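Long-range contact in PbICP-C (Plasmodium berghei, PDB 3PNR), which probably inhibits papain-like cysteine proteases, as the C-terminal, falstatin-type inhibitor domain of a Plasmodium protein: residues B[52-63]-B[144-155]. Sequence-based numbering, arbitrary orientation.
With CD (cadmium ion), chain G.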
loop_
_atom_site.group_PDB
_atom_site.type_symbol
_atom_site.label_atom_id
_atom_site.label_comp_id
_atom_site.label_asym_id
_atom_site.label_seq_id
_atom_site.Cartn_x
_atom_site.Cartn_y
_atom_site.Cartn_z
ATOM N N GLY B 52 -13.605 32.295 16.970
ATOM C CA GLY B 52 -12.843 31.679 18.043
ATOM C C GLY B 52 -13.126 30.197 18.231
ATOM O O GLY B 52 -12.253 29.444 18.667
ATOM N N GLU B 53 -14.349 29.783 17.908
ATOM C CA GLU B 53 -14.760 28.384 18.018
ATOM C C GLU B 53 -13.885 27.480 17.144
ATOM O O GLU B 53 -13.588 27.813 15.994
ATOM C CB GLU B 53 -16.235 28.238 17.629
ATOM C CG GLU B 53 -16.835 26.865 17.900
ATOM C CD GLU B 53 -18.286 26.767 17.453
ATOM O OE1 GLU B 53 -18.718 27.615 16.642
ATOM O OE2 GLU B 53 -18.994 25.845 17.915
ATOM N N ILE B 54 -13.469 26.341 17.695
ATOM C CA ILE B 54 -12.579 25.422 16.981
ATOM C C ILE B 54 -13.310 24.234 16.349
ATOM O O ILE B 54 -14.090 23.544 17.009
ATOM C CB ILE B 54 -11.431 24.918 17.880
ATOM C CG1 ILE B 54 -10.174 25.761 17.639
ATOM C CG2 ILE B 54 -11.143 23.454 17.600
ATOM C CD1 ILE B 54 -8.986 25.385 18.511
ATOM N N LEU B 55 -13.040 24.007 15.064
ATOM C CA LEU B 55 -13.729 22.978 14.288
ATOM C C LEU B 55 -12.814 21.808 13.920
ATOM O O LEU B 55 -11.745 21.999 13.329
ATOM C CB LEU B 55 -14.338 23.592 13.028
ATOM C CG LEU B 55 -14.934 22.642 11.987
ATOM C CD1 LEU B 55 -16.043 21.785 12.593
ATOM C CD2 LEU B 55 -15.437 23.430 10.778
ATOM N N CYS B 56 -13.245 20.599 14.277
ATOM C CA CYS B 56 -12.463 19.388 14.032
ATOM C C CYS B 56 -12.950 18.665 12.779
ATOM O O CYS B 56 -14.094 18.205 12.720
ATOM C CB CYS B 56 -12.538 18.433 15.232
ATOM S SG CYS B 56 -12.024 19.121 16.835
ATOM N N ILE B 57 -12.083 18.575 11.775
ATOM C CA ILE B 57 -12.387 17.791 10.584
ATOM C C ILE B 57 -11.737 16.408 10.680
ATOM O O ILE B 57 -10.507 16.283 10.722
ATOM C CB ILE B 57 -11.937 18.504 9.297
ATOM C CG1 ILE B 57 -12.508 19.923 9.249
ATOM C CG2 ILE B 57 -12.402 17.735 8.079
ATOM C CD1 ILE B 57 -13.995 19.983 8.940
ATOM N N ASP B 58 -12.577 15.379 10.745
ATOM C CA ASP B 58 -12.115 13.994 10.807
ATOM C C ASP B 58 -12.170 13.357 9.416
ATOM O O ASP B 58 -13.253 13.116 8.863
ATOM C CB ASP B 58 -12.960 13.180 11.789
ATOM C CG ASP B 58 -12.592 13.446 13.239
ATOM O OD1 ASP B 58 -11.788 14.370 13.500
ATOM O OD2 ASP B 58 -13.107 12.719 14.117
ATOM N N LEU B 59 -10.991 13.087 8.864
ATOM C CA LEU B 59 -10.858 12.593 7.501
ATOM C C LEU B 59 -10.608 11.086 7.453
ATOM O O LEU B 59 -9.642 10.576 8.033
ATOM C CB LEU B 59 -9.732 13.344 6.800
ATOM C CG LEU B 59 -9.949 14.850 6.684
ATOM C CD1 LEU B 59 -8.622 15.596 6.601
ATOM C CD2 LEU B 59 -10.833 15.148 5.486
ATOM N N GLU B 60 -11.484 10.382 6.747
ATOM C CA GLU B 60 -11.441 8.924 6.703
ATOM C C GLU B 60 -10.879 8.389 5.386
ATOM O O GLU B 60 -11.103 8.959 4.315
ATOM C CB GLU B 60 -12.841 8.351 6.940
ATOM C CG GLU B 60 -12.842 6.881 7.307
ATOM C CD GLU B 60 -12.134 6.619 8.622
ATOM O OE1 GLU B 60 -12.215 7.484 9.524
ATOM O OE2 GLU B 60 -11.501 5.549 8.752
ATOM N N GLY B 61 -10.149 7.284 5.473
ATOM C CA GLY B 61 -9.595 6.647 4.294
ATOM C C GLY B 61 -9.179 5.207 4.536
ATOM O O GLY B 61 -9.520 4.597 5.554
ATOM N N ASN B 62 -8.438 4.658 3.583
ATOM C CA ASN B 62 -7.929 3.309 3.712
ATOM C C ASN B 62 -6.409 3.295 3.697
ATOM O O ASN B 62 -5.772 3.887 2.825
ATOM C CB ASN B 62 -8.505 2.401 2.618
ATOM C CG ASN B 62 -9.833 1.762 3.023
ATOM O OD1 ASN B 62 -10.868 2.010 2.395
ATOM N ND2 ASN B 62 -9.809 0.939 4.079
ATOM N N ALA B 63 -5.831 2.626 4.686
ATOM C CA ALA B 63 -4.386 2.485 4.771
ATOM C C ALA B 63 -3.838 1.664 3.603
ATOM O O ALA B 63 -4.469 0.693 3.159
ATOM C CB ALA B 63 -3.984 1.855 6.118
ATOM N N GLY B 144 -4.562 -2.740 5.636
ATOM C CA GLY B 144 -5.430 -2.035 4.713
ATOM C C GLY B 144 -6.744 -1.608 5.323
ATOM O O GLY B 144 -7.731 -1.405 4.610
ATOM N N GLY B 145 -6.750 -1.465 6.647
ATOM C CA GLY B 145 -7.933 -1.039 7.375
ATOM C C GLY B 145 -8.113 0.471 7.380
ATOM O O GLY B 145 -7.230 1.212 6.944
ATOM N N PRO B 146 -9.280 0.932 7.852
ATOM C CA PRO B 146 -9.618 2.348 8.027
ATOM C C PRO B 146 -8.478 3.184 8.591
ATOM O O PRO B 146 -7.872 2.817 9.591
ATOM C CB PRO B 146 -10.782 2.285 9.005
ATOM C CG PRO B 146 -11.517 1.039 8.571
ATOM C CD PRO B 146 -10.454 0.069 8.075
ATOM N N ASP B 147 -8.219 4.309 7.931
ATOM C CA ASP B 147 -7.089 5.187 8.211
ATOM C C ASP B 147 -7.623 6.580 8.600
ATOM O O ASP B 147 -8.194 7.290 7.765
ATOM C CB ASP B 147 -6.193 5.240 6.958
ATOM C CG ASP B 147 -5.210 6.419 6.945
ATOM O OD1 ASP B 147 -5.167 7.215 7.909
ATOM O OD2 ASP B 147 -4.467 6.546 5.941
ATOM N N ARG B 148 -7.450 6.957 9.869
ATOM C CA ARG B 148 -7.948 8.238 10.376
ATOM C C ARG B 148 -6.923 9.373 10.298
ATOM O O ARG B 148 -5.779 9.222 10.730
ATOM C CB ARG B 148 -8.428 8.093 11.820
ATOM C CG ARG B 148 -9.814 7.485 11.964
ATOM C CD ARG B 148 -10.293 7.542 13.410
ATOM N NE ARG B 148 -11.607 6.924 13.584
ATOM C CZ ARG B 148 -12.166 6.673 14.765
ATOM N NH1 ARG B 148 -11.525 6.985 15.886
ATOM N NH2 ARG B 148 -13.365 6.106 14.826
ATOM N N MET B 149 -7.337 10.514 9.752
ATOM C CA MET B 149 -6.495 11.709 9.767
ATOM C C MET B 149 -7.306 12.952 10.155
ATOM O O MET B 149 -8.493 13.042 9.845
ATOM C CB MET B 149 -5.758 11.888 8.429
ATOM C CG MET B 149 -4.431 11.127 8.376
ATOM S SD MET B 149 -3.309 11.672 7.080
ATOM C CE MET B 149 -1.747 11.607 7.954
ATOM N N ARG B 150 -6.672 13.902 10.838
ATOM C CA ARG B 150 -7.402 15.043 11.408
ATOM C C ARG B 150 -6.895 16.422 10.980
ATOM O O ARG B 150 -5.694 16.692 11.031
ATOM C CB ARG B 150 -7.399 14.959 12.938
ATOM C CG ARG B 150 -8.155 16.094 13.619
ATOM C CD ARG B 150 -8.174 15.926 15.132
ATOM N NE ARG B 150 -9.019 14.816 15.566
ATOM C CZ ARG B 150 -10.254 14.961 16.034
ATOM N NH1 ARG B 150 -10.785 16.168 16.130
ATOM N NH2 ARG B 150 -10.957 13.900 16.410
ATOM N N SER B 151 -7.820 17.293 10.571
ATOM C CA SER B 151 -7.492 18.704 10.320
ATOM C C SER B 151 -8.212 19.658 11.288
ATOM O O SER B 151 -9.310 19.368 11.777
ATOM C CB SER B 151 -7.774 19.103 8.865
ATOM O OG SER B 151 -7.261 20.398 8.566
ATOM N N VAL B 152 -7.580 20.801 11.548
ATOM C CA VAL B 152 -8.065 21.760 12.534
ATOM C C VAL B 152 -8.448 23.107 11.917
ATOM O O VAL B 152 -7.629 23.750 11.246
ATOM C CB VAL B 152 -6.999 22.000 13.616
ATOM C CG1 VAL B 152 -7.500 22.998 14.643
ATOM C CG2 VAL B 152 -6.622 20.685 14.272
ATOM N N ILE B 153 -9.687 23.535 12.150
ATOM C CA ILE B 153 -10.159 24.819 11.627
ATOM C C ILE B 153 -10.506 25.815 12.738
ATOM O O ILE B 153 -11.279 25.504 13.645
ATOM C CB ILE B 153 -11.383 24.645 10.700
ATOM C CG1 ILE B 153 -11.027 23.758 9.503
ATOM C CG2 ILE B 153 -11.890 26.005 10.226
ATOM C CD1 ILE B 153 -12.221 23.354 8.654
ATOM N N LYS B 154 -9.933 27.014 12.654
ATOM C CA LYS B 154 -10.181 28.059 13.652
ATOM C C LYS B 154 -10.392 29.438 13.020
ATOM O O LYS B 154 -9.523 29.952 12.310
ATOM C CB LYS B 154 -9.040 28.109 14.670
ATOM C CG LYS B 154 -9.114 29.267 15.650
ATOM C CD LYS B 154 -7.952 29.208 16.631
ATOM C CE LYS B 154 -7.657 30.568 17.240
ATOM N NZ LYS B 154 -6.417 30.534 18.065
ATOM N N GLY B 155 -11.556 30.025 13.291
ATOM C CA GLY B 155 -11.891 31.346 12.789
ATOM C C GLY B 155 -11.337 32.458 13.662
ATOM O O GLY B 155 -11.234 32.317 14.883
HETATM CD CD CD G . -2.390 9.312 6.192
HETATM O O HOH W 1 -0.635 8.515 7.962
HETATM O O HOH W 2 -4.109 10.146 4.414
#
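One face of the Arg150 guanidinium is taken by Asp58 OD1, which sits over its centre 3.0 Å from CZ, while Cys56 SG lies at the edge, in the plane, 3.3 Å from NH1. Asp58 OD1 and Arg150 NH2, 3.1 Å apart, form a salt bridge by charge alone: OD1 lies well out of the guanidinium plane, the carboxylate is turned 81° to it, and no N-H points at OD1. Arg150 leaves the backbone with CG anti to N (chi1 -179°) and bends at chi3, which folds its head onto strand 54-62. Strands 54-62 and 146-155 are antiparallel neighbours within one sheet of a two-sheet beta sandwich; strand 29-33 flanks the first and strand 100-107 the second. On the same face, Glu60 OE1 reaches the edge of the Arg148 guanidinium, but its 4.1 Å to NE is too long for a salt bridge.

Paired backbone hydrogen bonds join Leu55 with Ile153, Ile57 with Ser151 and Leu59 with Met149; at Gly61 and Asp147 one of the two is weak. On the opposite face, toward the second sheet, Ile153 CD1 packs 3.5 Å from Ile57 CG1 and 3.9 Å from Leu55 CD2, and Ile163 and Tyr165 close over Ile153. Buried Ser151 OG is satisfied by Thr103 O and Tyr165 OH. Where Asn62 meets Pro146, both pack with Ala63 on a chain of another protein. Nearby, on the Ile153 face, an acidic side chain of that chain and Met149 SD (2.7 Å) both bind the cadmium ion, with two water oxygens, each 2.6 Å away, on nearly opposite sides of the metal.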